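Local coordinates for protein ribonucleoside-diphosphate reductase subunit beta (Bacillus halodurans C-125, PDB 2RCC) that probably serves as the di-iron small subunit of a class I ribonucleotide reductase, which makes deoxyribonucleotides for DNA synthesis, at residues 153-158 with 187-192; 161-166 with 176-181; 170-175 with 236-241. All coordinates share one frame; numbering follows the deposited sequence. Where two conformers were deposited one is given.

Contact 1: 153-158 with 187-192; sequences KERNEF and GLNFYS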
loop_
_atom_site.group_PDB
_atom_site.type_symbol
_atom_site.label_atom_id
_atom_site.label_comp_id
_atom_site.label_asym_id
_atom_site.label_seq_id
_atom_site.Cartn_x
_atom_site.Cartn_y
_atom_site.Cartn_z
ATOM N N LYS A 153 -27.169 6.934 5.181
ATOM C CA LYS A 153 -27.091 6.347 6.528
ATOM C C LYS A 153 -27.503 4.874 6.524
ATOM O O LYS A 153 -26.840 4.052 7.152
ATOM C CB LYS A 153 -27.952 7.127 7.530
ATOM N N GLU A 154 -28.576 4.549 5.802
ATOM C CA GLU A 154 -29.065 3.167 5.703
ATOM C C GLU A 154 -28.113 2.261 4.916
ATOM O O GLU A 154 -27.979 1.078 5.242
ATOM C CB GLU A 154 -30.470 3.122 5.082
ATOM N N ARG A 155 -27.449 2.811 3.903
ATOM C CA ARG A 155 -26.545 2.022 3.099
ATOM C C ARG A 155 -25.285 1.697 3.913
ATOM O O ARG A 155 -24.784 0.576 3.853
ATOM C CB ARG A 155 -26.210 2.752 1.795
ATOM C CG ARG A 155 -25.976 1.798 0.679
ATOM C CD ARG A 155 -25.690 2.474 -0.654
ATOM N NE ARG A 155 -25.572 1.423 -1.658
ATOM C CZ ARG A 155 -25.079 1.545 -2.885
ATOM N NH1 ARG A 155 -24.592 2.691 -3.361
ATOM N NH2 ARG A 155 -25.073 0.458 -3.636
ATOM N N ASN A 156 -24.808 2.678 4.677
ATOM C CA ASN A 156 -23.633 2.512 5.521
ATOM C C ASN A 156 -23.867 1.523 6.658
ATOM O O ASN A 156 -22.950 0.792 7.019
ATOM C CB ASN A 156 -23.117 3.876 6.020
ATOM C CG ASN A 156 -22.533 4.747 4.874
ATOM O OD1 ASN A 156 -22.400 4.291 3.732
ATOM N ND2 ASN A 156 -22.174 5.991 5.190
ATOM N N GLU A 157 -25.082 1.472 7.189
ATOM C CA GLU A 157 -25.440 0.488 8.211
ATOM C C GLU A 157 -25.475 -0.968 7.672
ATOM O O GLU A 157 -25.165 -1.888 8.424
ATOM C CB GLU A 157 -26.759 0.875 8.893
ATOM C CG GLU A 157 -26.618 2.096 9.820
ATOM C CD GLU A 157 -27.955 2.687 10.275
ATOM O OE1 GLU A 157 -28.984 1.965 10.263
ATOM O OE2 GLU A 157 -27.975 3.884 10.658
ATOM N N PHE A 158 -25.864 -1.169 6.401
ATOM C CA PHE A 158 -25.851 -2.504 5.746
ATOM C C PHE A 158 -24.410 -3.032 5.694
ATOM O O PHE A 158 -24.142 -4.178 6.084
ATOM C CB PHE A 158 -26.489 -2.461 4.316
ATOM C CG PHE A 158 -26.274 -3.739 3.465
ATOM C CD1 PHE A 158 -27.009 -4.904 3.705
ATOM C CD2 PHE A 158 -25.360 -3.758 2.398
ATOM C CE1 PHE A 158 -26.809 -6.077 2.917
ATOM C CE2 PHE A 158 -25.165 -4.945 1.598
ATOM C CZ PHE A 158 -25.887 -6.086 1.868
ATOM N N GLY A 187 -17.047 -4.376 -6.892
ATOM C CA GLY A 187 -17.579 -4.987 -8.101
ATOM C C GLY A 187 -19.022 -4.733 -8.444
ATOM O O GLY A 187 -19.480 -5.210 -9.471
ATOM N N LEU A 188 -19.728 -3.958 -7.637
ATOM C CA LEU A 188 -21.166 -3.720 -7.874
ATOM C C LEU A 188 -21.639 -2.346 -7.393
ATOM O O LEU A 188 -22.284 -1.646 -8.175
ATOM C CB LEU A 188 -21.984 -4.850 -7.246
ATOM C CG LEU A 188 -23.529 -4.858 -7.367
ATOM C CD1 LEU A 188 -24.008 -4.812 -8.782
ATOM C CD2 LEU A 188 -24.068 -6.132 -6.711
ATOM N N ASN A 189 -21.321 -1.961 -6.147
ATOM C CA ASN A 189 -21.679 -0.640 -5.600
ATOM C C ASN A 189 -21.201 0.481 -6.470
ATOM O O ASN A 189 -20.088 0.447 -6.934
ATOM C CB ASN A 189 -21.123 -0.418 -4.185
ATOM C CG ASN A 189 -21.862 -1.221 -3.162
ATOM O OD1 ASN A 189 -22.617 -2.125 -3.521
ATOM N ND2 ASN A 189 -21.669 -0.911 -1.898
ATOM N N PHE A 190 -22.086 1.439 -6.712
ATOM C CA PHE A 190 -21.846 2.587 -7.586
ATOM C C PHE A 190 -21.606 2.282 -9.061
ATOM O O PHE A 190 -21.376 3.206 -9.798
ATOM C CB PHE A 190 -20.761 3.531 -7.025
ATOM C CG PHE A 190 -21.064 4.009 -5.655
ATOM C CD1 PHE A 190 -22.215 4.748 -5.411
ATOM C CD2 PHE A 190 -20.224 3.700 -4.589
ATOM C CE1 PHE A 190 -22.536 5.156 -4.130
ATOM C CE2 PHE A 190 -20.529 4.115 -3.321
ATOM C CZ PHE A 190 -21.683 4.837 -3.077
ATOM N N TYR A 191 -21.793 1.047 -9.518
ATOM C CA TYR A 191 -21.679 0.765 -10.946
ATOM C C TYR A 191 -22.738 1.516 -11.747
ATOM O O TYR A 191 -22.446 1.832 -12.880
ATOM C CB TYR A 191 -21.626 -0.743 -11.253
ATOM C CG TYR A 191 -20.204 -1.302 -11.075
ATOM C CD1 TYR A 191 -19.443 -1.020 -9.933
ATOM C CD2 TYR A 191 -19.623 -2.118 -12.049
ATOM C CE1 TYR A 191 -18.127 -1.531 -9.776
ATOM C CE2 TYR A 191 -18.309 -2.620 -11.897
ATOM C CZ TYR A 191 -17.574 -2.332 -10.762
ATOM O OH TYR A 191 -16.277 -2.844 -10.611
ATOM N N SER A 192 -23.934 1.812 -11.179
ATOM C CA SER A 192 -24.939 2.682 -11.834
ATOM C C SER A 192 -24.393 4.068 -12.049
ATOM O O SER A 192 -24.636 4.706 -13.077
ATOM C CB SER A 192 -26.188 2.886 -10.975
ATOM O OG SER A 192 -26.819 1.674 -10.694
HETATM O O HOH W 1 -24.997 -2.460 -2.946
#

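Contact 2: 161-166 with 176-181; sequences DGYEKF and LESIVY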
loop_
_atom_site.group_PDB
_atom_site.type_symbol
_atom_site.label_atom_id
_atom_site.label_comp_id
_atom_site.label_asym_id
_atom_site.label_seq_id
_atom_site.Cartn_x
_atom_site.Cartn_y
_atom_site.Cartn_z
ATOM N N ASP A 161 -22.839 -3.461 9.514
ATOM C CA ASP A 161 -23.390 -4.672 10.170
ATOM C C ASP A 161 -22.708 -5.977 9.668
ATOM O O ASP A 161 -22.393 -6.856 10.460
ATOM C CB ASP A 161 -24.921 -4.734 10.012
ATOM N N GLY A 162 -22.439 -6.056 8.368
ATOM C CA GLY A 162 -21.742 -7.191 7.783
ATOM C C GLY A 162 -20.283 -7.285 8.211
ATOM O O GLY A 162 -19.820 -8.364 8.624
ATOM N N TYR A 163 -19.552 -6.175 8.119
ATOM C CA TYR A 163 -18.123 -6.167 8.510
ATOM C C TYR A 163 -17.895 -6.276 10.029
ATOM O O TYR A 163 -16.894 -6.852 10.453
ATOM C CB TYR A 163 -17.364 -4.949 7.971
ATOM C CG TYR A 163 -16.956 -4.966 6.510
ATOM C CD1 TYR A 163 -15.872 -5.742 6.061
ATOM C CD2 TYR A 163 -17.595 -4.143 5.586
ATOM C CE1 TYR A 163 -15.469 -5.713 4.708
ATOM C CE2 TYR A 163 -17.211 -4.114 4.252
ATOM C CZ TYR A 163 -16.155 -4.886 3.819
ATOM O OH TYR A 163 -15.827 -4.810 2.489
ATOM N N GLU A 164 -18.802 -5.722 10.834
ATOM C CA GLU A 164 -18.707 -5.807 12.306
ATOM C C GLU A 164 -18.746 -7.230 12.863
ATOM O O GLU A 164 -18.233 -7.486 13.951
ATOM C CB GLU A 164 -19.808 -4.981 12.973
ATOM C CG GLU A 164 -19.460 -3.511 13.074
ATOM C CD GLU A 164 -18.397 -3.264 14.129
ATOM O OE1 GLU A 164 -18.460 -3.903 15.209
ATOM O OE2 GLU A 164 -17.506 -2.427 13.886
ATOM N N LYS A 165 -19.372 -8.142 12.122
ATOM C CA LYS A 165 -19.393 -9.551 12.495
ATOM C C LYS A 165 -17.985 -10.158 12.520
ATOM O O LYS A 165 -17.715 -11.017 13.348
ATOM C CB LYS A 165 -20.414 -10.329 11.638
ATOM C CG LYS A 165 -21.853 -9.961 12.098
ATOM C CD LYS A 165 -22.966 -10.604 11.313
ATOM C CE LYS A 165 -24.319 -10.309 11.972
ATOM N NZ LYS A 165 -24.565 -8.841 12.155
ATOM N N PHE A 166 -17.087 -9.687 11.647
ATOM C CA PHE A 166 -15.703 -10.116 11.662
ATOM C C PHE A 166 -14.961 -9.521 12.879
ATOM O O PHE A 166 -14.227 -10.252 13.558
ATOM C CB PHE A 166 -14.971 -9.755 10.346
ATOM C CG PHE A 166 -13.519 -10.059 10.380
ATOM C CD1 PHE A 166 -13.063 -11.349 10.166
ATOM C CD2 PHE A 166 -12.590 -9.065 10.657
ATOM C CE1 PHE A 166 -11.723 -11.655 10.223
ATOM C CE2 PHE A 166 -11.227 -9.378 10.724
ATOM C CZ PHE A 166 -10.800 -10.663 10.496
ATOM N N LEU A 176 -14.378 -14.877 5.267
ATOM C CA LEU A 176 -14.990 -15.168 3.963
ATOM C C LEU A 176 -16.178 -14.222 3.683
ATOM O O LEU A 176 -16.302 -13.710 2.592
ATOM C CB LEU A 176 -15.451 -16.627 3.903
ATOM C CG LEU A 176 -15.849 -17.194 2.528
ATOM C CD1 LEU A 176 -14.609 -17.396 1.687
ATOM C CD2 LEU A 176 -16.560 -18.525 2.662
ATOM N N GLU A 177 -17.026 -14.002 4.686
ATOM C CA GLU A 177 -18.153 -13.080 4.581
ATOM C C GLU A 177 -17.676 -11.690 4.220
ATOM O O GLU A 177 -18.233 -11.050 3.344
ATOM C CB GLU A 177 -18.945 -13.043 5.877
ATOM C CG GLU A 177 -19.678 -14.342 6.156
ATOM C CD GLU A 177 -20.317 -14.421 7.543
ATOM O OE1 GLU A 177 -20.311 -13.408 8.296
ATOM O OE2 GLU A 177 -20.829 -15.525 7.863
ATOM N N SER A 178 -16.629 -11.252 4.904
ATOM C CA SER A 178 -15.972 -9.970 4.672
ATOM C C SER A 178 -15.399 -9.847 3.237
ATOM O O SER A 178 -15.492 -8.789 2.617
ATOM C CB SER A 178 -14.909 -9.781 5.773
ATOM O OG SER A 178 -14.100 -8.668 5.509
ATOM N N ILE A 179 -14.799 -10.917 2.709
ATOM C CA ILE A 179 -14.324 -10.985 1.300
ATOM C C ILE A 179 -15.489 -10.806 0.317
ATOM O O ILE A 179 -15.348 -10.125 -0.705
ATOM C CB ILE A 179 -13.605 -12.348 0.996
ATOM C CG1 ILE A 179 -12.239 -12.400 1.676
ATOM C CG2 ILE A 179 -13.441 -12.604 -0.525
ATOM C CD1 ILE A 179 -11.163 -11.514 0.984
ATOM N N VAL A 180 -16.638 -11.410 0.619
ATOM C CA VAL A 180 -17.821 -11.246 -0.242
ATOM C C VAL A 180 -18.262 -9.785 -0.265
ATOM O O VAL A 180 -18.574 -9.267 -1.344
ATOM C CB VAL A 180 -19.012 -12.175 0.143
ATOM C CG1 VAL A 180 -20.277 -11.836 -0.721
ATOM C CG2 VAL A 180 -18.612 -13.679 -0.023
ATOM N N TYR A 181 -18.311 -9.143 0.911
ATOM C CA TYR A 181 -18.668 -7.725 0.972
ATOM C C TYR A 181 -17.651 -6.892 0.187
ATOM O O TYR A 181 -18.052 -5.952 -0.485
ATOM C CB TYR A 181 -18.792 -7.192 2.396
ATOM C CG TYR A 181 -19.779 -7.922 3.256
ATOM C CD1 TYR A 181 -21.087 -8.155 2.840
ATOM C CD2 TYR A 181 -19.410 -8.363 4.498
ATOM C CE1 TYR A 181 -21.990 -8.837 3.655
ATOM C CE2 TYR A 181 -20.285 -9.024 5.305
ATOM C CZ TYR A 181 -21.564 -9.276 4.888
ATOM O OH TYR A 181 -22.398 -9.955 5.752
HETATM O O HOH W 2 -21.190 -10.835 7.837
#

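Contact 3: 170-175 with 236-241; sequences PTPKTF and VEFPEL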
loop_
_atom_site.group_PDB
_atom_site.type_symbol
_atom_site.label_atom_id
_atom_site.label_comp_id
_atom_site.label_asym_id
_atom_site.label_seq_id
_atom_site.Cartn_x
_atom_site.Cartn_y
_atom_site.Cartn_z
ATOM N N PRO A 170 -13.402 -12.866 14.701
ATOM C CA PRO A 170 -12.650 -13.168 13.472
ATOM C C PRO A 170 -12.361 -14.657 13.343
ATOM O O PRO A 170 -11.623 -15.208 14.128
ATOM C CB PRO A 170 -11.361 -12.363 13.628
ATOM C CG PRO A 170 -11.223 -12.087 15.035
ATOM C CD PRO A 170 -12.557 -12.208 15.710
ATOM N N THR A 171 -12.994 -15.298 12.379
ATOM C CA THR A 171 -12.838 -16.715 12.119
ATOM C C THR A 171 -12.778 -16.818 10.603
ATOM O O THR A 171 -13.029 -15.828 9.927
ATOM C CB THR A 171 -14.050 -17.483 12.596
ATOM O OG1 THR A 171 -15.166 -17.142 11.755
ATOM C CG2 THR A 171 -14.392 -17.156 14.095
ATOM N N PRO A 172 -12.415 -17.997 10.048
ATOM C CA PRO A 172 -12.430 -18.147 8.590
ATOM C C PRO A 172 -13.803 -17.896 7.930
ATOM O O PRO A 172 -13.863 -17.447 6.802
ATOM C CB PRO A 172 -11.991 -19.598 8.402
ATOM C CG PRO A 172 -11.160 -19.893 9.612
ATOM C CD PRO A 172 -11.889 -19.213 10.703
ATOM N N LYS A 173 -14.878 -18.150 8.652
ATOM C CA LYS A 173 -16.229 -17.933 8.167
ATOM C C LYS A 173 -16.552 -16.438 8.071
ATOM O O LYS A 173 -17.072 -16.006 7.070
ATOM C CB LYS A 173 -17.229 -18.632 9.091
ATOM C CG LYS A 173 -18.671 -18.632 8.614
ATOM C CD LYS A 173 -19.572 -19.262 9.680
ATOM C CE LYS A 173 -21.042 -19.145 9.316
ATOM N NZ LYS A 173 -21.321 -19.877 8.041
ATOM N N THR A 174 -16.270 -15.672 9.120
ATOM C CA THR A 174 -16.486 -14.207 9.095
ATOM C C THR A 174 -15.488 -13.501 8.136
ATOM O O THR A 174 -15.806 -12.458 7.552
ATOM C CB THR A 174 -16.464 -13.587 10.510
ATOM O OG1 THR A 174 -15.180 -13.807 11.142
ATOM C CG2 THR A 174 -17.603 -14.148 11.360
ATOM N N PHE A 175 -14.287 -14.052 7.959
ATOM C CA PHE A 175 -13.335 -13.520 6.988
ATOM C C PHE A 175 -13.867 -13.694 5.564
ATOM O O PHE A 175 -13.800 -12.772 4.741
ATOM C CB PHE A 175 -11.978 -14.188 7.110
ATOM C CG PHE A 175 -10.921 -13.502 6.322
ATOM C CD1 PHE A 175 -10.701 -13.852 5.003
ATOM C CD2 PHE A 175 -10.161 -12.480 6.883
ATOM C CE1 PHE A 175 -9.707 -13.195 4.230
ATOM C CE2 PHE A 175 -9.169 -11.816 6.113
ATOM C CZ PHE A 175 -8.959 -12.194 4.790
ATOM N N VAL A 236 -10.877 -24.111 -0.698
ATOM C CA VAL A 236 -9.922 -25.239 -0.793
ATOM C C VAL A 236 -9.220 -25.484 0.563
ATOM O O VAL A 236 -9.068 -26.631 0.984
ATOM C CB VAL A 236 -8.818 -24.959 -1.863
ATOM C CG1 VAL A 236 -7.699 -26.002 -1.825
ATOM C CG2 VAL A 236 -9.439 -24.879 -3.232
ATOM N N GLU A 237 -8.865 -24.399 1.255
ATOM C CA GLU A 237 -8.118 -24.449 2.517
ATOM C C GLU A 237 -8.966 -24.831 3.744
ATOM O O GLU A 237 -8.494 -25.544 4.639
ATOM C CB GLU A 237 -7.423 -23.092 2.728
ATOM C CG GLU A 237 -6.303 -23.122 3.743
ATOM C CD GLU A 237 -5.420 -21.891 3.718
ATOM O OE1 GLU A 237 -4.977 -21.452 2.640
ATOM O OE2 GLU A 237 -5.116 -21.365 4.797
ATOM N N PHE A 238 -10.203 -24.353 3.783
ATOM C CA PHE A 238 -11.169 -24.590 4.841
ATOM C C PHE A 238 -12.425 -25.160 4.163
ATOM O O PHE A 238 -13.394 -24.412 3.913
ATOM C CB PHE A 238 -11.514 -23.276 5.565
ATOM C CG PHE A 238 -10.320 -22.584 6.155
ATOM C CD1 PHE A 238 -9.830 -22.948 7.391
ATOM C CD2 PHE A 238 -9.667 -21.587 5.449
ATOM C CE1 PHE A 238 -8.697 -22.323 7.926
ATOM C CE2 PHE A 238 -8.525 -20.949 5.997
ATOM C CZ PHE A 238 -8.072 -21.316 7.227
ATOM N N PRO A 239 -12.391 -26.470 3.805
ATOM C CA PRO A 239 -13.539 -27.158 3.175
ATOM C C PRO A 239 -14.868 -27.113 3.929
ATOM O O PRO A 239 -15.945 -27.275 3.310
ATOM C CB PRO A 239 -13.072 -28.603 3.099
ATOM C CG PRO A 239 -11.631 -28.527 3.041
ATOM C CD PRO A 239 -11.234 -27.381 3.901
ATOM N N GLU A 240 -14.798 -26.948 5.248
ATOM C CA GLU A 240 -15.988 -26.751 6.081
ATOM C C GLU A 240 -16.829 -25.515 5.685
ATOM O O GLU A 240 -17.972 -25.397 6.088
ATOM C CB GLU A 240 -15.610 -26.696 7.577
ATOM C CG GLU A 240 -14.552 -25.609 7.993
ATOM C CD GLU A 240 -13.058 -26.076 7.943
ATOM O OE1 GLU A 240 -12.601 -26.690 6.945
ATOM O OE2 GLU A 240 -12.327 -25.788 8.914
ATOM N N LEU A 241 -16.245 -24.574 4.941
ATOM C CA LEU A 241 -16.949 -23.423 4.427
ATOM C C LEU A 241 -17.629 -23.725 3.090
ATOM O O LEU A 241 -18.486 -22.956 2.668
ATOM C CB LEU A 241 -15.976 -22.260 4.237
ATOM C CG LEU A 241 -15.222 -21.722 5.454
ATOM C CD1 LEU A 241 -14.261 -20.601 4.953
ATOM C CD2 LEU A 241 -16.148 -21.195 6.516
#

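Contact 1: 153-158 with 187-192
Asn189 and Phe190 are the two middle residues of the type II beta turn that separates helix 172-187 from helix 191-202 in this ferritin-like bundle, and both meet the guanidinium group of Arg155, which reaches over from helix 150-168. Because the backbones stay far apart, with CA of Arg155 10.3 Å from CA of Asn189, one long side chain makes the whole connection. Its chain is extended from CG to NE (chi2 178°), which delivers the charged end to the turn. Arg155 is modelled in two conformers, and this arrangement belongs to one of them.

Phe190 receives the cation over a face of its ring. CZ of Arg155 lies 4.9 Å from the Phe190 ring centroid, a cation-pi pair in which the guanidinium stands nearly upright on the ring, the planes 78° apart. The foremost atom is therefore NH1 of Arg155, 3.3 Å from CE1 of Phe190. Asn189 takes a face of the guanidinium instead: its ND2 sits 4.0 Å above the guanidinium plane, towards the rim, with the amide tilted by 31°. A water accepts from Arg155 NH2 at 3.0 Å; its link to Asn189 OD1, 3.6 Å from that NH2, is unusually short and so less certain.

The charge has its salt-bridge partner in Glu261, whose OE1 also accepts from the backbone N of Phe190, while OE2 bonds Ser192 OG; Trp264 adds a second cation-pi contact. Phe190, the N-cap of helix 191-202, has its side chain about 7 Å from those of Tyr126 and Glu220, a probable active-site tyrosine and iron ligand. A buried cation is thus paired with a carboxylate and lodged among aromatic rings, and Glu261, holding both charge and turn, ties helix 150-168 to the start of helix 191-202.

Contact 2: 161-166 with 176-181
A water between Gly162, Glu177 and Tyr181 is gripped by three groups from the two helices. It accepts from Tyr181 OH at 2.6 Å. It donates to Glu177 OE1 at 2.8 Å and also to the backbone O of Gly162, linking the helices through a carbonyl, a carboxylate and a phenol. The water lies at the edge of the Tyr181 ring, in its plane.

That ring lies against Gly162, with CE2 of Tyr181 3.4 Å from the glycine CA. A CB at this position would probably clash with CZ of Tyr181, which is consistent with the ring's close approach to the backbone. Helix 150-168 and helix 172-187, consecutive in the chain, form here an antiparallel helical hairpin of the ferritin-like bundle; the axes of the two short segments approach to 8.9 Å and cross at -150°.

The edge of Tyr181 is turned toward the face of Tyr163 in an edge-to-face pair, centroids 5.6 Å apart and planes at 57°. With CG anti to the carbonyl carbon (chi1 -78°), the Tyr163 side chain runs past that of Tyr181 in the opposite direction, which brings its ring to CB of Tyr181 in an off-centre CH-pi contact. Ser178 OG meets the edge of the Tyr163 ring, 3.4 Å from CE1. At its polar end Tyr163 OH is hydrogen-bonded to Asp182 OD1, one turn beyond Ser178 on helix 172-187.

Contact 3: 170-175 with 236-241
Pro172 and Phe238 form the CH-pi part of this contact, which brings the first turn of helix 172-187 against the residues that follow helix 207-237. CB of Pro172 stands over the centre of the Phe238 ring, 4.0 Å from the centroid and only 8° off the ring normal. The neighbouring CG of the proline lies 3.8 Å from CE1 of Phe238, so one edge of the pyrrolidine ring rests on the phenyl face, and the two side chains cross at about a right angle. An alanine in place of Phe238 would take away the ring under Pro172 and would probably leave a gap between the two helix ends.

Apolar packing continues through Leu241, at the end of the 3-10 segment 239-241. Its two methyls divide the work: CD1 of Leu241 lies 4.2 Å from CB of Pro172, with that proline's backbone O as a van der Waals neighbour, whereas CD2 packs 3.8 Å from CB of Lys173. With CG anti to its carbonyl carbon (chi1 -60°), Leu241 turns both methyls to the helix start.

Polar bonds serve the start of helix 172-187 rather than the crossing. Thr171 is the N-cap of helix 172-187, and its OG1 accepts from Thr174 N at 3.2 Å in a nearly straight bond (177°), and weakly from Lys173 N. At the far end of its side chain, Lys173 NZ makes a salt bridge with Glu245, so the lysine contributes mainly its backbone CA and the base of its side chain to Leu241. Across the contact, then, the attraction is dispersion and CH-pi, which depends on shape and close fit, while the Thr174 amide, and weakly that of Lys173, is met by Thr171 OG1.

In the fold
The three contacts follow a run of consecutive helices in one ferritin-like domain. Helix 150-168 serves contacts 1 and 2, and helix 172-187 serves contacts 2 and 3. Along the chain contact 2 is nested within the loop closed by contact 1, whereas contact 3 alternates with both. Centres of contacts 1 and 2 are about 14 Å apart, those of contacts 2 and 3 about 12 Å, and those of contacts 1 and 3 about 25 Å. Contacts 2 and 3 touch, for example through Leu176 CD2 and Leu241 CD1, 3.9 Å apart. Contacts 1 and 2 thus both lie near the probable di-iron site, and contact 3 away from it, toward the end of the bundle.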